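Local structure of lipoprotein (Klebsiella pneumoniae subsp. pneumoniae, 4HWM) at residues K14-T27 with A39-T51. The protein is a bacterial lipoprotein of the YedD-like family whose function is unknown, folded as a small antiparallel beta barrel. Sequence-based numbering, arbitrary orientation. Where two conformers were deposited one is given.
Sequences KAPAPAGLAGFWQT and AIASLIVTKEGDT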
loop_
_atom_site.group_PDB
_atom_site.type_symbol
_atom_site.label_atom_id
_atom_site.label_comp_id
_atom_site.label_asym_id
_atom_site.label_seq_id
_atom_site.Cartn_x
_atom_site.Cartn_y
_atom_site.Cartn_z
ATOM N N LYS A 14 5.199 3.495 13.742
ATOM C CA LYS A 14 4.386 3.842 12.561
ATOM C C LYS A 14 4.582 5.316 12.245
ATOM O O LYS A 14 4.313 6.171 13.093
ATOM C CB LYS A 14 2.945 3.569 12.868
ATOM C CG LYS A 14 2.023 3.845 11.733
ATOM C CD LYS A 14 0.569 3.394 12.028
ATOM C CE LYS A 14 -0.205 4.296 12.963
ATOM N NZ LYS A 14 -1.524 3.738 13.403
ATOM N N ALA A 15 5.056 5.606 11.032
ATOM C CA ALA A 15 5.340 6.986 10.613
ATOM C C ALA A 15 4.084 7.600 9.989
ATOM O O ALA A 15 3.477 7.005 9.102
ATOM C CB ALA A 15 6.480 7.025 9.602
ATOM N N PRO A 16 3.717 8.838 10.382
ATOM C CA PRO A 16 2.679 9.545 9.671
ATOM C C PRO A 16 3.031 9.750 8.199
ATOM O O PRO A 16 4.207 9.867 7.851
ATOM C CB PRO A 16 2.595 10.903 10.394
ATOM C CG PRO A 16 3.160 10.632 11.745
ATOM C CD PRO A 16 4.226 9.620 11.532
ATOM N N ALA A 17 2.029 9.722 7.334
ATOM C CA ALA A 17 2.281 9.911 5.914
ATOM C C ALA A 17 2.856 11.311 5.672
ATOM O O ALA A 17 2.254 12.296 6.121
ATOM C CB ALA A 17 0.996 9.750 5.147
ATOM N N PRO A 18 3.981 11.404 4.940
ATOM C CA PRO A 18 4.383 12.755 4.506
ATOM C C PRO A 18 3.333 13.405 3.624
ATOM O O PRO A 18 2.578 12.729 2.931
ATOM C CB PRO A 18 5.648 12.507 3.677
ATOM C CG PRO A 18 6.075 11.133 3.981
ATOM C CD PRO A 18 4.884 10.364 4.429
ATOM N N ALA A 19 3.318 14.733 3.596
ATOM C CA ALA A 19 2.357 15.461 2.810
ATOM C C ALA A 19 2.330 14.956 1.365
ATOM O O ALA A 19 3.361 14.846 0.705
ATOM C CB ALA A 19 2.692 16.963 2.826
ATOM N N GLY A 20 1.123 14.664 0.887
ATOM C CA GLY A 20 0.902 14.241 -0.485
ATOM C C GLY A 20 0.825 12.733 -0.682
ATOM O O GLY A 20 0.411 12.329 -1.736
ATOM N N LEU A 21 1.236 11.938 0.310
ATOM C CA LEU A 21 1.297 10.484 0.161
ATOM C C LEU A 21 0.000 9.805 0.586
ATOM O O LEU A 21 -0.372 8.800 -0.008
ATOM C CB LEU A 21 2.473 9.879 0.898
ATOM C CG LEU A 21 2.683 8.369 0.704
ATOM C CD1 LEU A 21 2.913 8.013 -0.796
ATOM C CD2 LEU A 21 3.796 7.837 1.627
ATOM N N ALA A 22 -0.705 10.342 1.565
ATOM C CA ALA A 22 -1.943 9.729 2.017
ATOM C C ALA A 22 -2.928 9.678 0.866
ATOM O O ALA A 22 -3.117 10.652 0.133
ATOM C CB ALA A 22 -2.526 10.475 3.224
ATOM N N GLY A 23 -3.566 8.524 0.693
ATOM C CA GLY A 23 -4.516 8.355 -0.404
ATOM C C GLY A 23 -4.668 6.904 -0.803
ATOM O O GLY A 23 -4.217 6.009 -0.118
ATOM N N PHE A 24 -5.362 6.746 -1.912
ATOM C CA PHE A 24 -5.475 5.493 -2.637
ATOM C C PHE A 24 -4.588 5.569 -3.882
ATOM O O PHE A 24 -4.620 6.555 -4.609
ATOM C CB PHE A 24 -6.900 5.249 -3.115
ATOM C CG PHE A 24 -7.935 5.167 -2.028
ATOM C CD1 PHE A 24 -7.738 4.419 -0.904
ATOM C CD2 PHE A 24 -9.145 5.814 -2.181
ATOM C CE1 PHE A 24 -8.728 4.313 0.065
ATOM C CE2 PHE A 24 -10.132 5.734 -1.219
ATOM C CZ PHE A 24 -9.930 4.972 -0.093
ATOM N N TRP A 25 -3.833 4.498 -4.118
ATOM C CA TRP A 25 -2.922 4.399 -5.243
ATOM C C TRP A 25 -3.221 3.104 -5.976
ATOM O O TRP A 25 -3.406 2.085 -5.321
ATOM C CB TRP A 25 -1.492 4.409 -4.696
ATOM C CG TRP A 25 -1.183 5.652 -3.944
ATOM C CD1 TRP A 25 -1.351 5.873 -2.603
ATOM C CD2 TRP A 25 -0.672 6.863 -4.488
ATOM N NE1 TRP A 25 -0.989 7.154 -2.287
ATOM C CE2 TRP A 25 -0.555 7.782 -3.419
ATOM C CE3 TRP A 25 -0.287 7.268 -5.768
ATOM C CZ2 TRP A 25 -0.097 9.077 -3.606
ATOM C CZ3 TRP A 25 0.217 8.564 -5.933
ATOM C CH2 TRP A 25 0.284 9.440 -4.859
ATOM N N GLN A 26 -3.244 3.125 -7.304
ATOM C CA GLN A 26 -3.593 1.929 -8.086
ATOM C C GLN A 26 -2.826 1.938 -9.392
ATOM O O GLN A 26 -2.653 2.976 -10.018
ATOM C CB GLN A 26 -5.106 1.862 -8.381
ATOM C CG GLN A 26 -5.551 0.564 -9.052
ATOM C CD GLN A 26 -7.052 0.347 -9.020
ATOM O OE1 GLN A 26 -7.577 -0.293 -8.111
ATOM N NE2 GLN A 26 -7.746 0.869 -10.016
ATOM N N THR A 27 -2.387 0.765 -9.817
ATOM C CA THR A 27 -1.751 0.620 -11.128
ATOM C C THR A 27 -2.811 0.916 -12.213
ATOM O O THR A 27 -3.955 0.482 -12.114
ATOM C CB THR A 27 -1.166 -0.802 -11.299
ATOM O OG1 THR A 27 -2.197 -1.769 -11.101
ATOM C CG2 THR A 27 -0.008 -1.050 -10.338
ATOM N N ALA A 39 -3.505 -7.838 -14.290
ATOM C CA ALA A 39 -3.339 -7.808 -12.840
ATOM C C ALA A 39 -3.264 -6.332 -12.380
ATOM O O ALA A 39 -2.740 -5.470 -13.107
ATOM C CB ALA A 39 -2.094 -8.588 -12.403
ATOM N N ILE A 40 -3.797 -6.084 -11.187
ATOM C CA ILE A 40 -3.884 -4.749 -10.602
ATOM C C ILE A 40 -3.249 -4.789 -9.211
ATOM O O ILE A 40 -3.468 -5.721 -8.451
ATOM C CB ILE A 40 -5.365 -4.285 -10.468
ATOM C CG1 ILE A 40 -6.063 -4.280 -11.821
ATOM C CG2 ILE A 40 -5.488 -2.884 -9.816
ATOM C CD1 ILE A 40 -7.564 -4.279 -11.744
ATOM N N ALA A 41 -2.469 -3.768 -8.875
ATOM C CA ALA A 41 -2.015 -3.548 -7.522
ATOM C C ALA A 41 -2.499 -2.210 -7.004
ATOM O O ALA A 41 -2.552 -1.216 -7.722
ATOM C CB ALA A 41 -0.504 -3.634 -7.436
ATOM N N SER A 42 -2.814 -2.203 -5.722
ATOM C CA SER A 42 -3.294 -1.007 -5.033
ATOM C C SER A 42 -2.569 -0.856 -3.699
ATOM O O SER A 42 -2.191 -1.842 -3.060
ATOM C CB SER A 42 -4.800 -1.122 -4.754
ATOM O OG SER A 42 -5.543 -1.293 -5.942
ATOM N N LEU A 43 -2.427 0.391 -3.274
ATOM C CA LEU A 43 -1.852 0.698 -1.965
ATOM C C LEU A 43 -2.707 1.789 -1.333
ATOM O O LEU A 43 -2.899 2.835 -1.924
ATOM C CB LEU A 43 -0.402 1.202 -2.082
ATOM C CG LEU A 43 0.347 1.406 -0.756
ATOM C CD1 LEU A 43 0.590 0.097 -0.027
ATOM C CD2 LEU A 43 1.678 2.147 -1.032
ATOM N N ILE A 44 -3.205 1.516 -0.132
ATOM C CA ILE A 44 -3.860 2.528 0.715
ATOM C C ILE A 44 -2.827 3.058 1.691
ATOM O O ILE A 44 -2.085 2.280 2.276
ATOM C CB ILE A 44 -5.059 1.942 1.520
ATOM C CG1 ILE A 44 -6.043 1.221 0.581
ATOM C CG2 ILE A 44 -5.705 3.023 2.402
ATOM C CD1 ILE A 44 -7.248 0.608 1.286
ATOM N N VAL A 45 -2.771 4.389 1.827
ATOM C CA VAL A 45 -1.926 5.006 2.850
ATOM C C VAL A 45 -2.818 5.965 3.628
ATOM O O VAL A 45 -3.363 6.904 3.044
ATOM C CB VAL A 45 -0.728 5.769 2.246
ATOM C CG1 VAL A 45 0.125 6.422 3.356
ATOM C CG2 VAL A 45 0.140 4.859 1.382
ATOM N N THR A 46 -3.023 5.713 4.913
ATOM C CA THR A 46 -3.842 6.631 5.737
ATOM C C THR A 46 -2.953 7.774 6.236
ATOM O O THR A 46 -1.713 7.663 6.243
ATOM C CB THR A 46 -4.496 5.959 6.927
ATOM O OG1 THR A 46 -3.505 5.684 7.919
ATOM C CG2 THR A 46 -5.244 4.671 6.513
ATOM N N LYS A 47 -3.589 8.839 6.727
ATOM C CA LYS A 47 -2.791 9.966 7.214
ATOM C C LYS A 47 -1.891 9.546 8.383
ATOM O O LYS A 47 -0.758 10.036 8.494
ATOM C CB LYS A 47 -3.660 11.197 7.545
ATOM C CG LYS A 47 -4.568 11.082 8.770
ATOM C CD LYS A 47 -5.218 12.446 9.113
ATOM C CE LYS A 47 -6.032 12.373 10.393
ATOM N NZ LYS A 47 -7.124 11.344 10.365
ATOM N N GLU A 48 -2.357 8.627 9.215
ATOM C CA GLU A 48 -1.588 8.145 10.360
ATOM C C GLU A 48 -0.471 7.173 9.989
ATOM O O GLU A 48 0.361 6.833 10.840
ATOM C CB GLU A 48 -2.538 7.485 11.374
ATOM C CG GLU A 48 -3.554 8.458 11.980
ATOM C CD GLU A 48 -4.818 8.644 11.152
ATOM O OE1 GLU A 48 -4.995 7.953 10.116
ATOM O OE2 GLU A 48 -5.654 9.499 11.539
ATOM N N GLY A 49 -0.433 6.712 8.730
ATOM C CA GLY A 49 0.629 5.808 8.307
ATOM C C GLY A 49 0.266 4.344 8.306
ATOM O O GLY A 49 1.144 3.511 8.133
ATOM N N ASP A 50 -1.012 4.002 8.472
ATOM C CA ASP A 50 -1.430 2.619 8.226
ATOM C C ASP A 50 -1.518 2.418 6.708
ATOM O O ASP A 50 -1.845 3.338 5.964
ATOM C CB ASP A 50 -2.745 2.301 8.873
ATOM C CG ASP A 50 -2.668 2.274 10.375
ATOM O OD1 ASP A 50 -2.140 1.312 10.934
ATOM O OD2 ASP A 50 -3.127 3.244 11.018
ATOM N N THR A 51 -1.202 1.208 6.260
ATOM C CA THR A 51 -1.237 0.908 4.853
ATOM C C THR A 51 -1.968 -0.380 4.559
ATOM O O THR A 51 -2.201 -1.208 5.453
ATOM C CB THR A 51 0.176 0.799 4.293
ATOM O OG1 THR A 51 0.785 -0.381 4.817
ATOM C CG2 THR A 51 1.035 2.077 4.603
HETATM O O HOH W 1 0.120 12.454 7.815
HETATM O O HOH W 2 -2.755 -2.746 -13.547
#
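Trp25 and Leu43 form a hydrogen-bonded pair of the antiparallel strands 23-26 and 40-45, neighbours in the barrel; Leu43 N reaches Trp25 O at 2.8 Å, and Gly23 with Val45 repeats the pattern. The indole lies with Leu43 O at its edge and donates its NE1-H to Leu21 O, almost in the ring plane, at 2.9 Å. That bond fixes the ring's rotation and ties the preceding loop to the strand. Val45 packs against this loop: its CG1 meets Ala17 CB at 3.9 Å, its side chain crosses that of Leu21 at about a right angle, and CG2 approaches the indole obliquely. Trp25 and Leu43 also pack on Ile93, inside the barrel. Phe24 and Ile44 lie side by side on the other face, CG1 of Ile44 at the ring's edge, and Ile44 continues onto Trp114 of helix 108-118. Further along that face, extended Gln26 lays CG against Ile40 CG2 at 3.5 Å. Next to Gln26, Thr27 makes two bonds to Ala41: its N binds Ala41 O, and OG1, held between N and the carbonyl carbon (chi1 56°), accepts Ala41 N at 3.0 Å. OG1 also donates to a water bound to Ala39 O. Beyond the strands, the type I turn 46-49 receives 14-17: Ala17 N bonds Lys47 O from above the carbonyl plane, a water donates to Ala17 O and Lys47 O, and Lys14, bent at chi3 (76°), brings NZ to Asp50 OD2 at 2.9 Å. Apolar contacts, backbone bonds and the Thr27 hydroxyl thus join the strands, whereas a backbone bond, a salt bridge and a water fasten 14-17.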